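Local structure of hypothetical methylmalonyl-CoA decarboxylase alpha subunit (Sulfolobus tokodaii, 1X0U) at residues G412-A416 and M417-S421; Y289-R292 and E293-K297; Q17-E20 and K21-G25. The protein is a hypothetical protein of the carboxyl transferase family, built on the ClpP/crotonase type of fold and assembled from six copies of the chain. One frame throughout, in Å; residues are numbered along the deposited sequence.

Along the chain interaction 3 comes first, on helix 8-23, followed by interaction 2 on helix 291-298 and interaction 1 where helix 411-416 runs into its following loop. The last two are neighbours: their centres lie about 21 Å apart, their nearest atoms about 8 Å, and side chains of both pack on strand 363-369 of the mixed sheet that runs from 305-307 to 487-488. Interaction 3 lies across the chain's centre from them, its centre about 58 Å from that of interaction 1 and about 52 Å from that of interaction 2. Interactions 1 and 3 each also meet another subunit, so two distant regions of the chain contribute to subunit contacts, whereas no other chain of the assembly touches interaction 2.

Interaction 1 of 3, residues G412-A416 and M417-S421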
ATOM      1  N   GLY A 412     -16.029 -15.063  33.441  1.00 13.65           N
ATOM      2  CA  GLY A 412     -15.874 -14.088  32.377  1.00 13.21           C
ATOM      3  C   GLY A 412     -14.886 -13.001  32.725  1.00 13.02           C
ATOM      4  O   GLY A 412     -14.136 -12.542  31.865  1.00 14.80           O
ATOM      5  N   ALA A 413     -14.874 -12.590  33.990  1.00 12.43           N
ATOM      6  CA  ALA A 413     -13.977 -11.537  34.440  1.00 10.87           C
ATOM      7  C   ALA A 413     -12.528 -11.984  34.274  1.00 11.59           C
ATOM      8  O   ALA A 413     -11.625 -11.164  34.100  1.00 10.30           O
ATOM      9  CB  ALA A 413     -14.278 -11.172  35.889  1.00  8.78           C
ATOM     10  N   HIS A 414     -12.310 -13.291  34.315  1.00 11.29           N
ATOM     11  CA  HIS A 414     -10.969 -13.845  34.133  1.00 10.71           C
ATOM     12  C   HIS A 414     -10.561 -13.550  32.697  1.00 11.00           C
ATOM     13  O   HIS A 414      -9.459 -13.065  32.419  1.00 11.75           O
ATOM     14  CB  HIS A 414     -10.989 -15.365  34.360  1.00 11.09           C
ATOM     15  CG  HIS A 414      -9.753 -16.069  33.884  1.00 14.28           C
ATOM     16  ND1 HIS A 414      -9.766 -16.981  32.849  1.00 14.09           N
ATOM     17  CD2 HIS A 414      -8.470 -16.014  34.319  1.00 12.85           C
ATOM     18  CE1 HIS A 414      -8.548 -17.461  32.670  1.00 11.88           C
ATOM     19  NE2 HIS A 414      -7.743 -16.891  33.548  1.00 14.55           N
ATOM     20  N   ILE A 415     -11.479 -13.854  31.789  1.00 10.09           N
ATOM     21  CA  ILE A 415     -11.279 -13.648  30.363  1.00  9.88           C
ATOM     22  C   ILE A 415     -11.142 -12.168  30.057  1.00 10.16           C
ATOM     23  O   ILE A 415     -10.295 -11.766  29.266  1.00  7.38           O
ATOM     24  CB  ILE A 415     -12.482 -14.213  29.559  1.00  9.59           C
ATOM     25  CG1 ILE A 415     -12.711 -15.670  29.951  1.00  5.95           C
ATOM     26  CG2 ILE A 415     -12.219 -14.100  28.047  1.00  7.94           C
ATOM     27  CD1 ILE A 415     -13.999 -16.244  29.428  1.00  7.33           C
ATOM     28  N   ALA A 416     -11.972 -11.357  30.707  1.00 11.30           N
ATOM     29  CA  ALA A 416     -11.967  -9.915  30.479  1.00 11.91           C
ATOM     30  C   ALA A 416     -10.712  -9.201  30.965  1.00 11.35           C
ATOM     31  O   ALA A 416     -10.505  -8.028  30.652  1.00 11.45           O
ATOM     32  CB  ALA A 416     -13.214  -9.280  31.114  1.00 12.32           C
ATOM     33  N   MET A 417      -9.868  -9.883  31.727  1.00  9.56           N
ATOM     34  CA  MET A 417      -8.661  -9.218  32.197  1.00 10.68           C
ATOM     35  C   MET A 417      -7.492  -9.472  31.257  1.00 10.71           C
ATOM     36  O   MET A 417      -6.391  -8.973  31.486  1.00 12.01           O
ATOM     37  CB  MET A 417      -8.314  -9.655  33.628  1.00 12.27           C
ATOM     38  CG  MET A 417      -9.243  -9.072  34.702  1.00 11.03           C
ATOM     39  SD  MET A 417      -9.356  -7.269  34.606  1.00 14.91           S
ATOM     40  CE  MET A 417      -7.736  -6.781  35.251  1.00  9.41           C
ATOM     41  N   SER A 418      -7.760 -10.240  30.197  1.00 11.28           N
ATOM     42  CA  SER A 418      -6.801 -10.603  29.141  1.00 11.37           C
ATOM     43  C   SER A 418      -6.113 -11.952  29.321  1.00 10.27           C
ATOM     44  O   SER A 418      -5.205 -12.100  30.141  1.00 10.89           O
ATOM     45  CB  SER A 418      -5.720  -9.530  28.954  1.00 11.76           C
ATOM     46  OG  SER A 418      -4.793  -9.934  27.945  1.00 14.07           O
ATOM     47  N   ILE A 419      -6.550 -12.929  28.533  1.00  9.53           N
ATOM     48  CA  ILE A 419      -5.981 -14.269  28.572  1.00 11.22           C
ATOM     49  C   ILE A 419      -5.376 -14.576  27.206  1.00 11.47           C
ATOM     50  O   ILE A 419      -5.710 -13.921  26.219  1.00 12.55           O
ATOM     51  CB  ILE A 419      -7.045 -15.326  28.907  1.00 10.28           C
ATOM     52  CG1 ILE A 419      -8.151 -15.318  27.854  1.00 10.69           C
ATOM     53  CG2 ILE A 419      -7.605 -15.060  30.290  1.00  6.12           C
ATOM     54  CD1 ILE A 419      -9.200 -16.418  28.055  1.00  9.80           C
ATOM     55  N   LYS A 420      -4.487 -15.559  27.144  1.00 10.68           N
ATOM     56  CA  LYS A 420      -3.840 -15.899  25.881  1.00 12.70           C
ATOM     57  C   LYS A 420      -4.777 -15.988  24.679  1.00 11.41           C
ATOM     58  O   LYS A 420      -4.512 -15.385  23.644  1.00 10.37           O
ATOM     59  CB  LYS A 420      -3.056 -17.203  26.014  1.00 13.57           C
ATOM     60  CG  LYS A 420      -1.735 -17.067  26.764  1.00 15.48           C
ATOM     61  CD  LYS A 420      -1.046 -18.426  26.868  1.00 17.90           C
ATOM     62  CE  LYS A 420       0.406 -18.280  27.263  1.00 20.23           C
ATOM     63  NZ  LYS A 420       1.084 -19.607  27.294  1.00 20.51           N
ATOM     64  N   SER A 421      -5.873 -16.719  24.809  1.00 11.34           N
ATOM     65  CA  SER A 421      -6.789 -16.855  23.689  1.00 13.10           C
ATOM     66  C   SER A 421      -7.426 -15.530  23.264  1.00 13.98           C
ATOM     67  O   SER A 421      -7.944 -15.417  22.152  1.00 14.93           O
ATOM     68  CB  SER A 421      -7.877 -17.870  24.027  1.00 12.90           C
ATOM     69  OG  SER A 421      -8.611 -17.462  25.165  1.00 12.11           O
TER
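Ile-419 folds back from the loop onto the last turn of helix 411-416, where one branch makes a CH-pi contact with His-414 and the other an apolar contact with Ile-415. Its CG2 lies over one face of the His-414 ring, 3.8 Å from the centroid of that ring and displaced toward the rim, 22° off the ring normal; the two side chains cross at about a right angle. The other branch reaches Ile-415, where CD1 of Ile-419 sits 3.8 Å from CG2 of Ile-415. Both contacts follow from the first torsion of Ile-419 (chi1 60°), which places CG1 between the backbone N and the carbonyl carbon and leaves CG2 anti to that carbon. The neighbouring Met-417, bent at chi2 and chi3, brings CG to 3.2 Å from Ala-413 O and then turns away from the helix toward Val-330 and Met-390.

Between the two segments the hydrogen bonds are backbone to backbone. Met-417 N donates to His-414 O at 3.3 Å, and Ser-418 N to Ile-415 O at 3.1 Å, each reaching back three residues and arriving well above the carbonyl plane of its acceptor. Within the helix Ala-416 N donates to Gly-412 O (2.7 Å). Ser-418 then takes a positive phi of 96°, and the chain leaves the helix. Its O and that of Met-417 accept from Thr-403 OG1 and Ser-365 OG.

Leu-147 and Tyr-150 of a neighbouring subunit pack on His-414 and Ile-415, so this side of the helix end lies at a subunit interface. The helix and its C-terminal turn form part of the connection between the adjacent parallel strands 401-406 and 426-429, a beta-alpha-beta crossover, as in crotonase-type folds.

Interaction 2 of 3, residues Y289-R292 and E293-K297; sequences YNMR and EIIYK
Met-291 and Ile-294 make the tightest apolar contact of this helix start: the CE methyl of Met-291 presses on CB of Ile-294 at 3.3 Å, closer than usual for two carbons, with the two side chains crossing at about a right angle. The thioether gets there by bending at chi2 and chi3, which swings CE along the helix so that it also meets CG2 of Ile-295 at 3.8 Å. Tyr-289 also reaches Ile-294, its CE2 3.8 Å from CD1 of Ile-294 at an oblique approach to the ring. Arg-292 and Tyr-296, one turn apart, lie side by side and point the same way, with CD of Arg-292 3.5 Å from OH of Tyr-296.

The segment opens helix 291-298, with Asn-290 at the N-cap. Its OD1 accepts a weak capping bond from Arg-292 N (3.2 Å), while its own backbone O takes the N-H of Glu-293 at 3.0 Å. Met-291 O receives Ile-295 N at 3.2 Å, together with a weak bond from Ile-294 N.

Further out, strand 363-369 lies under Met-291 and Ile-295 through Leu-366, and Val-406 of strand 401-406 meets Tyr-289 and Ile-294. The polar ends are anchored away from the helix: Tyr-289 OH is hydrogen-bonded to Asp-368, and Arg-292 NE forms a salt bridge with Glu-306.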
ATOM      1  N   TYR A 289      -7.440  -6.014  50.294  1.00 15.13           N
ATOM      2  CA  TYR A 289      -6.115  -5.490  50.606  1.00 15.07           C
ATOM      3  C   TYR A 289      -5.916  -4.321  49.671  1.00 14.87           C
ATOM      4  O   TYR A 289      -6.814  -3.996  48.903  1.00 16.18           O
ATOM      5  CB  TYR A 289      -5.022  -6.539  50.365  1.00 13.96           C
ATOM      6  CG  TYR A 289      -5.043  -7.104  48.969  1.00 12.90           C
ATOM      7  CD1 TYR A 289      -5.844  -8.202  48.657  1.00 13.02           C
ATOM      8  CD2 TYR A 289      -4.294  -6.518  47.944  1.00 11.91           C
ATOM      9  CE1 TYR A 289      -5.904  -8.707  47.361  1.00 14.04           C
ATOM     10  CE2 TYR A 289      -4.349  -7.014  46.642  1.00 10.93           C
ATOM     11  CZ  TYR A 289      -5.157  -8.106  46.356  1.00 11.97           C
ATOM     12  OH  TYR A 289      -5.240  -8.587  45.061  1.00 13.28           O
ATOM     13  N   ASN A 290      -4.740  -3.707  49.710  1.00 14.37           N
ATOM     14  CA  ASN A 290      -4.469  -2.553  48.866  1.00 14.93           C
ATOM     15  C   ASN A 290      -3.748  -2.897  47.563  1.00 16.26           C
ATOM     16  O   ASN A 290      -2.522  -3.037  47.548  1.00 16.99           O
ATOM     17  CB  ASN A 290      -3.646  -1.527  49.653  1.00 14.53           C
ATOM     18  CG  ASN A 290      -3.532  -0.206  48.936  1.00 13.24           C
ATOM     19  OD1 ASN A 290      -4.240   0.044  47.960  1.00 15.46           O
ATOM     20  ND2 ASN A 290      -2.652   0.655  49.421  1.00 13.80           N
ATOM     21  N   MET A 291      -4.507  -3.024  46.474  1.00 15.52           N
ATOM     22  CA  MET A 291      -3.930  -3.347  45.164  1.00 14.62           C
ATOM     23  C   MET A 291      -2.982  -2.245  44.695  1.00 14.44           C
ATOM     24  O   MET A 291      -2.004  -2.506  43.981  1.00 14.13           O
ATOM     25  CB  MET A 291      -5.045  -3.557  44.125  1.00 16.54           C
ATOM     26  CG  MET A 291      -4.559  -3.803  42.681  1.00 15.85           C
ATOM     27  SD  MET A 291      -3.575  -5.319  42.424  1.00 15.01           S
ATOM     28  CE  MET A 291      -2.015  -4.632  41.973  1.00 19.28           C
ATOM     29  N   ARG A 292      -3.260  -1.013  45.107  1.00 14.36           N
ATOM     30  CA  ARG A 292      -2.417   0.108  44.715  1.00 15.53           C
ATOM     31  C   ARG A 292      -1.022  -0.049  45.297  1.00 16.24           C
ATOM     32  O   ARG A 292      -0.052   0.465  44.751  1.00 17.24           O
ATOM     33  CB  ARG A 292      -3.004   1.437  45.198  1.00 14.95           C
ATOM     34  CG  ARG A 292      -4.317   1.824  44.559  1.00 17.48           C
ATOM     35  CD  ARG A 292      -4.626   3.304  44.806  1.00 18.27           C
ATOM     36  NE  ARG A 292      -5.830   3.717  44.095  1.00 16.37           N
ATOM     37  CZ  ARG A 292      -7.058   3.368  44.455  1.00 17.75           C
ATOM     38  NH1 ARG A 292      -7.241   2.609  45.527  1.00 15.21           N
ATOM     39  NH2 ARG A 292      -8.100   3.757  43.730  1.00 17.65           N
ATOM     40  N   GLU A 293      -0.919  -0.753  46.417  1.00 17.27           N
ATOM     41  CA  GLU A 293       0.375  -0.935  47.049  1.00 18.51           C
ATOM     42  C   GLU A 293       1.227  -1.849  46.204  1.00 16.76           C
ATOM     43  O   GLU A 293       2.447  -1.706  46.148  1.00 18.79           O
ATOM     44  CB  GLU A 293       0.220  -1.501  48.466  1.00 20.73           C
ATOM     45  CG  GLU A 293       1.543  -1.654  49.183  1.00 26.41           C
ATOM     46  CD  GLU A 293       2.325  -0.357  49.225  1.00 30.31           C
ATOM     47  OE1 GLU A 293       3.570  -0.415  49.147  1.00 33.28           O
ATOM     48  OE2 GLU A 293       1.699   0.723  49.343  1.00 31.65           O
ATOM     49  N   ILE A 294       0.581  -2.787  45.526  1.00 16.51           N
ATOM     50  CA  ILE A 294       1.300  -3.699  44.659  1.00 14.20           C
ATOM     51  C   ILE A 294       1.811  -2.935  43.440  1.00 14.94           C
ATOM     52  O   ILE A 294       2.946  -3.149  43.004  1.00 13.30           O
ATOM     53  CB  ILE A 294       0.404  -4.871  44.211  1.00 13.87           C
ATOM     54  CG1 ILE A 294      -0.031  -5.684  45.437  1.00 13.38           C
ATOM     55  CG2 ILE A 294       1.158  -5.746  43.228  1.00 10.95           C
ATOM     56  CD1 ILE A 294      -0.906  -6.891  45.114  1.00 14.21           C
ATOM     57  N   ILE A 295       0.995  -2.031  42.893  1.00 15.36           N
ATOM     58  CA  ILE A 295       1.462  -1.278  41.735  1.00 16.44           C
ATOM     59  C   ILE A 295       2.652  -0.393  42.124  1.00 16.12           C
ATOM     60  O   ILE A 295       3.668  -0.407  41.434  1.00 13.74           O
ATOM     61  CB  ILE A 295       0.345  -0.382  41.070  1.00 18.77           C
ATOM     62  CG1 ILE A 295      -0.054   0.754  41.998  1.00 24.88           C
ATOM     63  CG2 ILE A 295      -0.897  -1.209  40.734  1.00 16.96           C
ATOM     64  CD1 ILE A 295      -1.201   1.609  41.457  1.00 29.07           C
ATOM     65  N   TYR A 296       2.549   0.357  43.229  1.00 15.75           N
ATOM     66  CA  TYR A 296       3.661   1.230  43.626  1.00 18.11           C
ATOM     67  C   TYR A 296       4.945   0.423  43.770  1.00 18.30           C
ATOM     68  O   TYR A 296       6.029   0.897  43.427  1.00 17.05           O
ATOM     69  CB  TYR A 296       3.393   1.957  44.960  1.00 19.40           C
ATOM     70  CG  TYR A 296       2.085   2.716  45.037  1.00 22.88           C
ATOM     71  CD1 TYR A 296       1.569   3.377  43.922  1.00 24.34           C
ATOM     72  CD2 TYR A 296       1.361   2.772  46.228  1.00 23.52           C
ATOM     73  CE1 TYR A 296       0.362   4.072  43.988  1.00 25.07           C
ATOM     74  CE2 TYR A 296       0.152   3.467  46.307  1.00 23.98           C
ATOM     75  CZ  TYR A 296      -0.339   4.112  45.183  1.00 24.78           C
ATOM     76  OH  TYR A 296      -1.535   4.792  45.245  1.00 28.18           O
ATOM     77  N   LYS A 297       4.820  -0.793  44.289  1.00 18.72           N
ATOM     78  CA  LYS A 297       5.975  -1.661  44.478  1.00 20.28           C
ATOM     79  C   LYS A 297       6.576  -2.114  43.157  1.00 18.97           C
ATOM     80  O   LYS A 297       7.772  -2.360  43.075  1.00 18.49           O
ATOM     81  CB  LYS A 297       5.593  -2.909  45.286  1.00 24.26           C
ATOM     82  CG  LYS A 297       6.092  -2.950  46.737  1.00 27.80           C
ATOM     83  CD  LYS A 297       4.987  -2.604  47.730  1.00 30.63           C
ATOM     84  CE  LYS A 297       5.257  -3.205  49.117  1.00 32.92           C
ATOM     85  NZ  LYS A 297       6.605  -2.852  49.664  1.00 32.14           N
TER

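Interaction 3 of 3, residues Q17-E20 and K21-G25; sequences QLKE and KAYKG
Tyr-23 lays its ring beside the Lys-19 and Glu-20 side chains one turn back on helix 8-23, and the turn is tied together by consecutive backbone bonds. Lys-21 N donates to Gln-17 O at 2.9 Å, Ala-22 N to Leu-18 O at 2.8 Å, and Tyr-23 N to Lys-19 O at 2.8 Å. Lys-19 O also stands 3.0 Å above one face of the Tyr-23 ring, toward its rim: chi1 of -61° sends the ring back along the helix, and chi2 of -22° turns a face to that oxygen. After Tyr-23 the pattern slackens: Lys-24 N reaches Lys-21 O only weakly, and Gly-25 N turns to Ala-22 O at 3.2 Å before the chain takes positive phi.

Among the side chains, the extended Lys-19 runs alongside Tyr-23, with CD 3.6 Å from the tyrosine OH. Its ammonium is satisfied beyond this turn, by a salt bridge to Asp-487 and a hydrogen bond to Val-488 O, both of a neighbouring subunit. Glu-20 is bent at chi2; its carboxylate and the Tyr-23 ring have planes 17° apart, OE2 of Glu-20 lying 3.6 Å from CE2 of Tyr-23.

Hydrogen bonding inside this turn is thus a matter of the backbone; the side chains add van der Waals contact, and the charge of Lys-19 is paired across the subunit interface.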
ATOM      1  N   GLN A  17      -0.053  48.919  19.869  1.00 25.39           N
ATOM      2  CA  GLN A  17      -1.255  49.344  20.581  1.00 26.59           C
ATOM      3  C   GLN A  17      -2.435  48.408  20.291  1.00 26.45           C
ATOM      4  O   GLN A  17      -3.200  48.058  21.200  1.00 26.94           O
ATOM      5  CB  GLN A  17      -1.652  50.769  20.178  1.00 28.80           C
ATOM      6  CG  GLN A  17      -0.605  51.833  20.436  1.00 33.47           C
ATOM      7  CD  GLN A  17      -0.976  53.169  19.802  1.00 36.31           C
ATOM      8  OE1 GLN A  17      -0.197  54.122  19.830  1.00 39.19           O
ATOM      9  NE2 GLN A  17      -2.171  53.241  19.224  1.00 36.68           N
ATOM     10  N   LEU A  18      -2.592  48.010  19.030  1.00 24.62           N
ATOM     11  CA  LEU A  18      -3.694  47.125  18.658  1.00 24.71           C
ATOM     12  C   LEU A  18      -3.585  45.769  19.350  1.00 24.16           C
ATOM     13  O   LEU A  18      -4.580  45.236  19.845  1.00 21.35           O
ATOM     14  CB  LEU A  18      -3.750  46.925  17.138  1.00 24.23           C
ATOM     15  CG  LEU A  18      -4.180  48.116  16.271  1.00 25.02           C
ATOM     16  CD1 LEU A  18      -4.353  47.646  14.834  1.00 23.93           C
ATOM     17  CD2 LEU A  18      -5.492  48.712  16.791  1.00 24.05           C
ATOM     18  N   LYS A  19      -2.375  45.211  19.374  1.00 25.68           N
ATOM     19  CA  LYS A  19      -2.153  43.927  20.022  1.00 26.11           C
ATOM     20  C   LYS A  19      -2.413  44.016  21.521  1.00 26.96           C
ATOM     21  O   LYS A  19      -3.041  43.132  22.103  1.00 24.58           O
ATOM     22  CB  LYS A  19      -0.733  43.433  19.756  1.00 27.61           C
ATOM     23  CG  LYS A  19      -0.612  42.715  18.428  1.00 28.56           C
ATOM     24  CD  LYS A  19       0.770  42.165  18.202  1.00 30.78           C
ATOM     25  CE  LYS A  19       0.796  41.308  16.943  1.00 31.02           C
ATOM     26  NZ  LYS A  19       2.142  40.723  16.714  1.00 33.32           N
ATOM     27  N   GLU A  20      -1.930  45.089  22.139  1.00 27.91           N
ATOM     28  CA  GLU A  20      -2.140  45.300  23.563  1.00 30.24           C
ATOM     29  C   GLU A  20      -3.645  45.407  23.816  1.00 30.19           C
ATOM     30  O   GLU A  20      -4.135  45.032  24.876  1.00 31.28           O
ATOM     31  CB  GLU A  20      -1.413  46.571  24.016  1.00 32.92           C
ATOM     32  CG  GLU A  20       0.092  46.391  24.334  1.00 38.29           C
ATOM     33  CD  GLU A  20       0.896  45.703  23.222  1.00 41.81           C
ATOM     34  OE1 GLU A  20       1.997  46.194  22.874  1.00 40.66           O
ATOM     35  OE2 GLU A  20       0.442  44.661  22.701  1.00 44.63           O
ATOM     36  N   LYS A  21      -4.377  45.907  22.823  1.00 29.62           N
ATOM     37  CA  LYS A  21      -5.829  46.027  22.922  1.00 28.28           C
ATOM     38  C   LYS A  21      -6.459  44.636  22.812  1.00 27.03           C
ATOM     39  O   LYS A  21      -7.371  44.286  23.559  1.00 26.92           O
ATOM     40  CB  LYS A  21      -6.359  46.907  21.789  1.00 30.10           C
ATOM     41  CG  LYS A  21      -7.878  46.926  21.658  1.00 31.48           C
ATOM     42  CD  LYS A  21      -8.306  47.638  20.378  1.00 32.99           C
ATOM     43  CE  LYS A  21      -9.812  47.559  20.162  1.00 33.68           C
ATOM     44  NZ  LYS A  21     -10.566  48.276  21.227  1.00 35.18           N
ATOM     45  N   ALA A  22      -5.965  43.850  21.864  1.00 25.71           N
ATOM     46  CA  ALA A  22      -6.475  42.502  21.640  1.00 24.09           C
ATOM     47  C   ALA A  22      -6.226  41.613  22.853  1.00 23.67           C
ATOM     48  O   ALA A  22      -7.085  40.811  23.229  1.00 21.42           O
ATOM     49  CB  ALA A  22      -5.824  41.892  20.393  1.00 22.37           C
ATOM     50  N   TYR A  23      -5.062  41.772  23.475  1.00 22.22           N
ATOM     51  CA  TYR A  23      -4.719  40.956  24.633  1.00 24.17           C
ATOM     52  C   TYR A  23      -5.657  41.146  25.822  1.00 23.76           C
ATOM     53  O   TYR A  23      -5.927  40.195  26.545  1.00 22.31           O
ATOM     54  CB  TYR A  23      -3.264  41.208  25.057  1.00 24.07           C
ATOM     55  CG  TYR A  23      -2.257  40.858  23.981  1.00 28.37           C
ATOM     56  CD1 TYR A  23      -2.584  39.968  22.954  1.00 28.76           C
ATOM     57  CD2 TYR A  23      -0.969  41.402  23.994  1.00 30.43           C
ATOM     58  CE1 TYR A  23      -1.660  39.634  21.965  1.00 29.96           C
ATOM     59  CE2 TYR A  23      -0.035  41.068  23.012  1.00 32.69           C
ATOM     60  CZ  TYR A  23      -0.392  40.186  22.000  1.00 31.30           C
ATOM     61  OH  TYR A  23       0.512  39.873  21.015  1.00 33.20           O
ATOM     62  N   LYS A  24      -6.166  42.360  26.009  1.00 24.00           N
ATOM     63  CA  LYS A  24      -7.075  42.656  27.122  1.00 24.71           C
ATOM     64  C   LYS A  24      -8.402  41.907  27.049  1.00 22.08           C
ATOM     65  O   LYS A  24      -9.122  41.815  28.039  1.00 22.89           O
ATOM     66  CB  LYS A  24      -7.364  44.161  27.193  1.00 25.90           C
ATOM     67  CG  LYS A  24      -6.259  45.000  27.824  1.00 30.70           C
ATOM     68  CD  LYS A  24      -6.389  45.032  29.345  1.00 34.00           C
ATOM     69  CE  LYS A  24      -5.252  45.813  30.004  1.00 36.56           C
ATOM     70  NZ  LYS A  24      -3.964  45.050  30.030  1.00 38.95           N
ATOM     71  N   GLY A  25      -8.729  41.375  25.879  1.00 20.66           N
ATOM     72  CA  GLY A  25      -9.984  40.664  25.734  1.00 19.33           C
ATOM     73  C   GLY A  25     -11.146  41.569  26.094  1.00 21.08           C
ATOM     74  O   GLY A  25     -11.273  42.667  25.560  1.00 21.97           O
TER